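Local coordinates for E3 SUMO-protein ligase SIZ2 (Saccharomyces cerevisiae, PDB 6U75) that acts as an E3 ligase in the SUMO pathway, promoting transfer of SUMO to target proteins, and has double-stranded DNA-binding activity, at residues 199-204 with 237-242; 166-171 with 260-265. All coordinates share one frame; numbering follows the deposited sequence.

Contact 1 (199-204 with 237-242). With ZN (zinc ion), chain C.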
loop_
_atom_site.group_PDB
_atom_site.type_symbol
_atom_site.label_atom_id
_atom_site.label_comp_id
_atom_site.label_asym_id
_atom_site.label_seq_id
_atom_site.Cartn_x
_atom_site.Cartn_y
_atom_site.Cartn_z
ATOM N N LYS A 199 5.729 10.340 -10.487
ATOM C CA LYS A 199 4.733 11.190 -9.849
ATOM C C LYS A 199 3.389 10.939 -10.523
ATOM O O LYS A 199 3.187 9.877 -11.122
ATOM C CB LYS A 199 5.134 12.665 -9.930
ATOM C CG LYS A 199 5.177 13.237 -11.338
ATOM C CD LYS A 199 5.555 14.709 -11.322
ATOM C CE LYS A 199 5.329 15.356 -12.679
ATOM N NZ LYS A 199 5.681 16.802 -12.675
ATOM N N THR A 200 2.468 11.895 -10.440
ATOM C CA THR A 200 1.170 11.773 -11.082
ATOM C C THR A 200 0.874 13.035 -11.877
ATOM O O THR A 200 1.400 14.114 -11.593
ATOM C CB THR A 200 0.048 11.534 -10.061
ATOM O OG1 THR A 200 -0.171 12.725 -9.297
ATOM C CG2 THR A 200 0.410 10.394 -9.122
ATOM N N ASP A 201 0.022 12.884 -12.894
ATOM C CA ASP A 201 -0.476 14.048 -13.614
ATOM C C ASP A 201 -1.289 14.959 -12.708
ATOM O O ASP A 201 -1.472 16.138 -13.029
ATOM C CB ASP A 201 -1.324 13.605 -14.807
ATOM C CG ASP A 201 -0.516 12.861 -15.851
ATOM O OD1 ASP A 201 0.669 13.204 -16.042
ATOM O OD2 ASP A 201 -1.067 11.934 -16.481
ATOM N N GLN A 202 -1.775 14.438 -11.581
ATOM C CA GLN A 202 -2.527 15.235 -10.623
ATOM C C GLN A 202 -1.626 16.075 -9.728
ATOM O O GLN A 202 -2.132 16.928 -8.990
ATOM C CB GLN A 202 -3.398 14.329 -9.744
ATOM C CG GLN A 202 -3.877 13.045 -10.417
ATOM C CD GLN A 202 -4.574 13.294 -11.741
ATOM O OE1 GLN A 202 -5.548 14.044 -11.813
ATOM N NE2 GLN A 202 -4.071 12.669 -12.799
ATOM N N CYS A 203 -0.314 15.857 -9.775
ATOM C CA CYS A 203 0.624 16.552 -8.906
ATOM C C CYS A 203 1.043 17.874 -9.535
ATOM O O CYS A 203 1.431 17.919 -10.707
ATOM C CB CYS A 203 1.852 15.681 -8.639
ATOM S SG CYS A 203 1.564 14.336 -7.467
ATOM N N LYS A 204 0.967 18.942 -8.749
ATOM C CA LYS A 204 1.308 20.285 -9.214
ATOM C C LYS A 204 2.717 20.660 -8.756
ATOM O O LYS A 204 2.931 21.626 -8.021
ATOM C CB LYS A 204 0.274 21.291 -8.712
ATOM C CG LYS A 204 -1.174 20.838 -8.893
ATOM C CD LYS A 204 -1.558 20.734 -10.363
ATOM C CE LYS A 204 -2.788 19.861 -10.552
ATOM N NZ LYS A 204 -3.235 19.825 -11.973
ATOM N N GLN A 237 -2.153 5.914 -11.024
ATOM C CA GLN A 237 -1.761 7.261 -11.419
ATOM C C GLN A 237 -0.252 7.439 -11.501
ATOM O O GLN A 237 0.210 8.420 -12.093
ATOM C CB GLN A 237 -2.330 8.290 -10.437
ATOM C CG GLN A 237 -3.847 8.335 -10.394
ATOM C CD GLN A 237 -4.369 9.323 -9.370
ATOM O OE1 GLN A 237 -3.635 10.189 -8.893
ATOM N NE2 GLN A 237 -5.644 9.195 -9.022
ATOM N N LEU A 238 0.521 6.520 -10.925
ATOM C CA LEU A 238 1.972 6.651 -10.916
ATOM C C LEU A 238 2.529 6.498 -12.325
ATOM O O LEU A 238 2.201 5.541 -13.033
ATOM C CB LEU A 238 2.591 5.606 -9.992
ATOM C CG LEU A 238 2.157 5.662 -8.526
ATOM C CD1 LEU A 238 2.722 4.481 -7.755
ATOM C CD2 LEU A 238 2.588 6.971 -7.890
ATOM N N LYS A 239 3.373 7.444 -12.730
ATOM C CA LYS A 239 4.045 7.376 -14.020
ATOM C C LYS A 239 5.420 8.016 -13.890
ATOM O O LYS A 239 5.642 8.876 -13.035
ATOM C CB LYS A 239 3.227 8.068 -15.119
ATOM C CG LYS A 239 1.813 7.521 -15.256
ATOM C CD LYS A 239 1.136 7.955 -16.549
ATOM C CE LYS A 239 0.963 9.462 -16.624
ATOM N NZ LYS A 239 -0.381 9.836 -17.153
ATOM N N ILE A 240 6.342 7.579 -14.743
ATOM C CA ILE A 240 7.704 8.098 -14.730
ATOM C C ILE A 240 7.724 9.475 -15.378
ATOM O O ILE A 240 6.984 9.744 -16.332
ATOM C CB ILE A 240 8.660 7.133 -15.454
ATOM C CG1 ILE A 240 8.709 5.777 -14.741
ATOM C CG2 ILE A 240 10.053 7.740 -15.550
ATOM C CD1 ILE A 240 9.322 5.824 -13.353
ATOM N N SER A 241 8.578 10.354 -14.858
ATOM C CA SER A 241 8.766 11.690 -15.415
ATOM C C SER A 241 9.953 11.654 -16.370
ATOM O O SER A 241 11.096 11.457 -15.945
ATOM C CB SER A 241 8.991 12.714 -14.306
ATOM O OG SER A 241 9.474 13.934 -14.840
ATOM N N GLU A 242 9.684 11.846 -17.663
ATOM C CA GLU A 242 10.755 11.794 -18.650
ATOM C C GLU A 242 11.771 12.909 -18.436
ATOM O O GLU A 242 12.964 12.714 -18.687
ATOM C CB GLU A 242 10.170 11.876 -20.060
ATOM C CG GLU A 242 11.177 11.596 -21.162
ATOM C CD GLU A 242 10.605 11.809 -22.548
ATOM O OE1 GLU A 242 9.498 12.380 -22.655
ATOM O OE2 GLU A 242 11.260 11.406 -23.532
HETATM ZN ZN ZN C . 2.510 15.246 -5.574
#
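Lys199 and Lys239 form a hydrogen-bonded antiparallel pair in the small sheet of the SP-RING, the zinc-finger domain of this PIAS-family ligase, and show how a short strand pairing can lead straight into a metal-binding turn. The backbone bonds run both ways: Lys199 N donates to Lys239 O over 2.9 Å, with 161° at the hydrogen, and Lys239 N returns a bond of 2.9 Å to Lys199 O. The CA-H of Leu238 also approaches Lys199 O, adding a weak contact to that carbonyl.

Charged groups meet at the more open edge. Lys239 bends at chi3 (-63°) and again at chi4, which brings NZ to Asp201 OD2, the two side chains crossing at about a right angle. They form a salt bridge, though the modelled separation is too short to be taken literally. On the same face of the sheet, Lys199 runs out straight beyond CB, diverging from Lys239, and its NZ bonds to the carbonyl O of His205, a zinc ligand.

Van der Waals contact lies alongside. Thr200 CG2 rests on Gln237 CB at 3.7 Å and comes within 4.2 Å of Leu238 CD2, with Ile233 touching both Thr200 and Leu238. Next to it the aliphatic CG of Gln202 faces Gln237 OE1, the two amide planes 63° apart.

Beyond the pairing the chain folds into a type I turn, closed by Cys203 N bonding to Thr200 O at 3.0 Å. The turn delivers a ligand to the metal that His205, Cys226 and Cys229 complete: Cys203 SG binds the zinc ion at 2.3 Å.

Contact 2 (166-171 with 260-265); sequences RTLNEQ and ISVDGS
Leu168 lays its side chain against Val262 and the peptide bond before it, joining the C-terminal end of helix 157-168 to the turn between strands 257-260 and 266-268. It is plain surface packing, away from the zinc ion, between that helix and the C-terminal part of the chain that follows the zinc-binding residues. It buries 158 Å² in all and illustrates how one leucine near a helix end can account for most of a helix-to-turn junction.

The apolar part has two elements. Leu168 CB meets Val262 CG2 at 3.7 Å, and the same methyl of Val262 lies equally near Leu168 CD1. Further out, the chain is stretched at chi2 (-175°), carrying CD1 over the flat face of the Ser261-Val262 peptide, 3.5 Å from Ser261 C and also close to Val262 N. Asn169 adds only a marginal approach, Asn169 OD1 standing 4.3 Å from Val262 CG1.

Hydrogen bonding is confined to each side separately. The 260-265 segment makes a type I turn from Ser261 to Gly264, with Gly264 N bonded to Ser261 O at 3.2 Å; the positive phi of Gly264 (85°) suits a residue without a side chain. A weak bond between the hydroxyls of Ser265 and Ser261 spans the same turn. On the helix side the chain leaves through an inverse gamma turn centred on Asn169, with a weak bond from Glu170 N to Leu168 O. Ile260, at the base of the turn, pairs with Thr181 and packs on Leu183 of strand 181-184.

With methyl groups and one peptide face as the touching surfaces and no polar bond between the two segments, the contact probably rests on dispersion and the shedding of water, and depends on shape complementarity more than on bond direction.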
loop_
_atom_site.group_PDB
_atom_site.type_symbol
_atom_site.label_atom_id
_atom_site.label_comp_id
_atom_site.label_asym_id
_atom_site.label_seq_id
_atom_site.Cartn_x
_atom_site.Cartn_y
_atom_site.Cartn_z
ATOM N N ARG A 166 4.897 28.024 -17.730
ATOM C CA ARG A 166 3.653 28.629 -17.269
ATOM C C ARG A 166 3.736 29.038 -15.806
ATOM O O ARG A 166 3.064 29.989 -15.389
ATOM C CB ARG A 166 2.488 27.660 -17.481
ATOM C CG ARG A 166 1.117 28.271 -17.220
ATOM C CD ARG A 166 -0.021 27.313 -17.556
ATOM N NE ARG A 166 -0.316 26.388 -16.462
ATOM C CZ ARG A 166 0.142 25.141 -16.369
ATOM N NH1 ARG A 166 0.928 24.632 -17.309
ATOM N NH2 ARG A 166 -0.195 24.396 -15.324
ATOM N N THR A 167 4.559 28.347 -15.015
ATOM C CA THR A 167 4.621 28.622 -13.587
ATOM C C THR A 167 5.590 29.756 -13.276
ATOM O O THR A 167 5.222 30.725 -12.604
ATOM C CB THR A 167 5.024 27.359 -12.822
ATOM O OG1 THR A 167 6.277 26.875 -13.320
ATOM C CG2 THR A 167 3.967 26.278 -12.979
ATOM N N LEU A 168 6.832 29.657 -13.761
ATOM C CA LEU A 168 7.848 30.627 -13.362
ATOM C C LEU A 168 7.469 32.062 -13.710
ATOM O O LEU A 168 8.102 32.991 -13.195
ATOM C CB LEU A 168 9.198 30.279 -13.997
ATOM C CG LEU A 168 9.932 29.073 -13.399
ATOM C CD1 LEU A 168 11.305 28.911 -14.033
ATOM C CD2 LEU A 168 10.063 29.186 -11.883
ATOM N N ASN A 169 6.464 32.271 -14.562
ATOM C CA ASN A 169 5.890 33.601 -14.770
ATOM C C ASN A 169 4.912 33.885 -13.628
ATOM O O ASN A 169 3.690 33.900 -13.786
ATOM C CB ASN A 169 5.215 33.690 -16.131
ATOM C CG ASN A 169 6.197 33.569 -17.279
ATOM O OD1 ASN A 169 7.364 33.944 -17.156
ATOM N ND2 ASN A 169 5.728 33.045 -18.407
ATOM N N GLU A 170 5.491 34.113 -12.448
ATOM C CA GLU A 170 4.724 34.241 -11.211
ATOM C C GLU A 170 4.204 35.662 -11.015
ATOM O O GLU A 170 2.996 35.872 -10.860
ATOM C CB GLU A 170 5.596 33.820 -10.023
ATOM C CG GLU A 170 6.108 32.388 -10.105
ATOM C CD GLU A 170 7.242 32.117 -9.133
ATOM O OE1 GLU A 170 8.418 32.189 -9.553
ATOM O OE2 GLU A 170 6.960 31.843 -7.948
ATOM N N GLN A 171 5.101 36.644 -11.012
ATOM C CA GLN A 171 4.723 38.039 -10.819
ATOM C C GLN A 171 4.601 38.763 -12.157
ATOM O O GLN A 171 3.799 38.382 -13.010
ATOM C CB GLN A 171 5.745 38.748 -9.927
ATOM C CG GLN A 171 5.437 38.664 -8.440
ATOM C CD GLN A 171 6.620 39.060 -7.579
ATOM O OE1 GLN A 171 7.716 38.520 -7.724
ATOM N NE2 GLN A 171 6.405 40.012 -6.677
ATOM N N ILE A 260 17.010 25.288 -12.507
ATOM C CA ILE A 260 16.095 25.303 -13.639
ATOM C C ILE A 260 15.637 26.738 -13.854
ATOM O O ILE A 260 15.275 27.429 -12.893
ATOM C CB ILE A 260 14.885 24.382 -13.399
ATOM C CG1 ILE A 260 15.325 22.919 -13.298
ATOM C CG2 ILE A 260 13.846 24.564 -14.500
ATOM C CD1 ILE A 260 15.497 22.236 -14.631
ATOM N N SER A 261 15.645 27.179 -15.107
ATOM C CA SER A 261 15.198 28.507 -15.493
ATOM C C SER A 261 13.912 28.396 -16.310
ATOM O O SER A 261 13.400 27.303 -16.567
ATOM C CB SER A 261 16.295 29.232 -16.277
ATOM O OG SER A 261 16.716 28.468 -17.394
ATOM N N VAL A 262 13.388 29.554 -16.721
ATOM C CA VAL A 262 12.169 29.578 -17.521
ATOM C C VAL A 262 12.386 28.930 -18.880
ATOM O O VAL A 262 11.418 28.526 -19.534
ATOM C CB VAL A 262 11.659 31.025 -17.687
ATOM C CG1 VAL A 262 10.294 31.037 -18.363
ATOM C CG2 VAL A 262 11.597 31.732 -16.339
ATOM N N ASP A 263 13.638 28.814 -19.323
ATOM C CA ASP A 263 13.932 28.231 -20.626
ATOM C C ASP A 263 13.728 26.724 -20.660
ATOM O O ASP A 263 13.680 26.148 -21.752
ATOM C CB ASP A 263 15.374 28.549 -21.029
ATOM C CG ASP A 263 15.716 30.016 -20.867
ATOM O OD1 ASP A 263 15.848 30.473 -19.711
ATOM O OD2 ASP A 263 15.856 30.713 -21.894
ATOM N N GLY A 264 13.605 26.073 -19.504
ATOM C CA GLY A 264 13.606 24.632 -19.434
ATOM C C GLY A 264 14.985 24.014 -19.360
ATOM O O GLY A 264 15.099 22.827 -19.028
ATOM N N SER A 265 16.032 24.779 -19.665
ATOM C CA SER A 265 17.395 24.297 -19.517
ATOM C C SER A 265 17.718 24.092 -18.038
ATOM O O SER A 265 17.014 24.570 -17.144
ATOM C CB SER A 265 18.379 25.280 -20.148
ATOM O OG SER A 265 18.262 26.563 -19.559
#

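Both contacts lie on the same side of the centre of the chain, and along the sequence contact 1 is nested inside the loop that contact 2 closes. Their centres are 19 Å apart and their nearest atoms about 6 Å, without touching. Helix 157-168 relates them: Glu242 of contact 1 accepts a hydrogen bond from Lys157 N at the helix start, while contact 2 forms at its far end. They differ in their relation to the metal. Contact 1 contains the zinc ligand Cys203, whereas in contact 2 the side chain of Leu168 remains about 11 Å from that of His205, leaving 166-171 with 260-265 as packing outside the coordination sphere.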